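PDB 4F4F: threonine synthase from Brucella melitensis bv. 1, which probably catalyses the pyridoxal-phosphate-dependent conversion of O-phospho-L-homoserine and water to L-threonine and phosphate, the last step of threonine biosynthesis. Local coordinates for residues I167-G172 with R180-S185. Sequence-based numbering, arbitrary orientation.
Sequences ILFPNG and RQMTSS
Met182, near the end of helix 176-183, reaches across to strand 163-170 and lays its thioether against Ile167 and Phe169. Its CB points at the strand and, with CG, spans the gap without touching it; contact begins at SD. SD of Met182 meets CG2 of Ile167 at 3.8 Å, while the end of the isoleucine side chain leads away; Ile154 of helix 148-157 touches both Ile167 and Met182. SD of Met182 also stands oblique to the Phe169 ring, 4.7 Å from the centroid, a Met-aromatic contact. A bend at the last torsion (chi3 -82°) then carries the methyl over the ring, where CE of Met182 packs 3.7 Å from CG and CD2 of Phe169. This CH-pi approach is offset toward the rim, with CE 26° off the ring normal.

Phe169 points toward the helix from CB, and its CG, set between the backbone N and the carbonyl carbon (chi1 63°), presents one ring face to the methyl. At the far end of the ring, CZ of Phe169 touches CG2 of Thr183 obliquely at 4.0 Å. The threonine hydroxyl bonds Glu446 and the carbonyl of Gln179, while CG2 is the part that meets the phenylalanine.

Strand, helix and the following strand 190-196 form a beta-alpha-beta unit of the parallel sheet. With all four touching residues buried, helix and strand are joined here by dispersion, with weak Met-aromatic and CH-pi contributions, rather than by polar bonds between the two segments.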
loop_
_atom_site.group_PDB
_atom_site.type_symbol
_atom_site.label_atom_id
_atom_site.label_comp_id
_atom_site.label_asym_id
_atom_site.label_seq_id
_atom_site.Cartn_x
_atom_site.Cartn_y
_atom_site.Cartn_z
ATOM N N ILE A 167 -12.884 -5.081 11.553
ATOM C CA ILE A 167 -11.466 -4.959 11.841
ATOM C C ILE A 167 -11.243 -5.267 13.313
ATOM O O ILE A 167 -11.871 -4.646 14.214
ATOM C CB ILE A 167 -10.964 -3.556 11.542
ATOM C CG1 ILE A 167 -11.083 -3.220 10.034
ATOM C CG2 ILE A 167 -9.529 -3.410 12.079
ATOM C CD1 ILE A 167 -10.251 -4.078 9.082
ATOM N N LEU A 168 -10.361 -6.227 13.548
ATOM C CA LEU A 168 -9.971 -6.612 14.871
ATOM C C LEU A 168 -8.651 -5.896 15.216
ATOM O O LEU A 168 -7.686 -5.916 14.421
ATOM C CB LEU A 168 -9.767 -8.140 14.914
ATOM C CG LEU A 168 -10.953 -9.101 14.748
ATOM C CD1 LEU A 168 -11.647 -8.991 13.399
ATOM C CD2 LEU A 168 -10.529 -10.528 15.001
ATOM N N PHE A 169 -8.615 -5.288 16.396
ATOM C CA PHE A 169 -7.426 -4.622 16.913
ATOM C C PHE A 169 -7.286 -4.880 18.409
ATOM O O PHE A 169 -8.276 -5.200 19.076
ATOM C CB PHE A 169 -7.491 -3.129 16.629
ATOM C CG PHE A 169 -8.629 -2.408 17.295
ATOM C CD1 PHE A 169 -8.462 -1.853 18.547
ATOM C CD2 PHE A 169 -9.833 -2.218 16.633
ATOM C CE1 PHE A 169 -9.483 -1.171 19.150
ATOM C CE2 PHE A 169 -10.887 -1.555 17.264
ATOM C CZ PHE A 169 -10.703 -1.032 18.510
ATOM N N PRO A 170 -6.065 -4.767 18.936
ATOM C CA PRO A 170 -5.865 -5.172 20.330
ATOM C C PRO A 170 -6.376 -4.125 21.302
ATOM O O PRO A 170 -6.005 -2.945 21.215
ATOM C CB PRO A 170 -4.359 -5.341 20.439
ATOM C CG PRO A 170 -3.795 -4.501 19.337
ATOM C CD PRO A 170 -4.792 -4.568 18.227
ATOM N N ASN A 171 -7.206 -4.564 22.242
ATOM C CA ASN A 171 -7.812 -3.692 23.209
ATOM C C ASN A 171 -6.742 -2.929 23.999
ATOM O O ASN A 171 -5.790 -3.514 24.496
ATOM C CB ASN A 171 -8.719 -4.509 24.145
ATOM C CG ASN A 171 -9.436 -3.654 25.147
ATOM O OD1 ASN A 171 -9.123 -3.652 26.342
ATOM N ND2 ASN A 171 -10.403 -2.921 24.671
ATOM N N GLY A 172 -6.890 -1.615 24.054
ATOM C CA GLY A 172 -6.013 -0.759 24.832
ATOM C C GLY A 172 -4.610 -0.579 24.295
ATOM O O GLY A 172 -3.805 0.127 24.920
ATOM N N ARG A 180 -9.273 6.164 17.049
ATOM C CA ARG A 180 -10.407 7.023 16.752
ATOM C C ARG A 180 -10.785 6.954 15.277
ATOM O O ARG A 180 -11.955 6.955 14.953
ATOM C CB ARG A 180 -10.122 8.448 17.171
ATOM C CG ARG A 180 -10.058 8.598 18.674
ATOM C CD ARG A 180 -10.171 10.042 19.100
ATOM N NE ARG A 180 -11.411 10.281 19.839
ATOM C CZ ARG A 180 -11.564 10.089 21.151
ATOM N NH1 ARG A 180 -12.741 10.321 21.726
ATOM N NH2 ARG A 180 -10.556 9.661 21.910
ATOM N N GLN A 181 -9.796 6.856 14.388
ATOM C CA GLN A 181 -10.098 6.717 12.966
ATOM C C GLN A 181 -10.830 5.415 12.639
ATOM O O GLN A 181 -11.623 5.361 11.694
ATOM C CB GLN A 181 -8.826 6.896 12.115
ATOM C CG GLN A 181 -8.331 8.347 12.179
ATOM C CD GLN A 181 -7.739 8.888 10.886
ATOM O OE1 GLN A 181 -6.565 8.627 10.592
ATOM N NE2 GLN A 181 -8.517 9.732 10.151
ATOM N N MET A 182 -10.591 4.361 13.410
ATOM C CA MET A 182 -11.325 3.126 13.179
ATOM C C MET A 182 -12.730 3.158 13.760
ATOM O O MET A 182 -13.665 2.542 13.209
ATOM C CB MET A 182 -10.571 1.924 13.778
ATOM C CG MET A 182 -9.317 1.562 13.011
ATOM S SD MET A 182 -8.758 -0.057 13.579
ATOM C CE MET A 182 -7.889 0.463 15.053
ATOM N N THR A 183 -12.898 3.864 14.880
ATOM C CA THR A 183 -14.087 3.667 15.704
ATOM C C THR A 183 -15.078 4.823 15.663
ATOM O O THR A 183 -16.145 4.704 16.214
ATOM C CB THR A 183 -13.674 3.440 17.163
ATOM O OG1 THR A 183 -13.164 4.672 17.705
ATOM C CG2 THR A 183 -12.619 2.306 17.254
ATOM N N SER A 184 -14.730 5.941 15.023
ATOM C CA SER A 184 -15.608 7.116 14.980
ATOM C C SER A 184 -16.061 7.503 13.565
ATOM O O SER A 184 -16.420 8.655 13.318
ATOM C CB SER A 184 -14.925 8.311 15.637
ATOM O OG SER A 184 -13.912 8.858 14.797
ATOM N N SER A 185 -16.092 6.533 12.657
ATOM C CA SER A 185 -16.372 6.806 11.238
ATOM C C SER A 185 -17.842 7.046 11.027
ATOM O O SER A 185 -18.260 7.598 9.997
ATOM C CB SER A 185 -15.975 5.611 10.398
ATOM O OG SER A 185 -16.946 4.594 10.504
#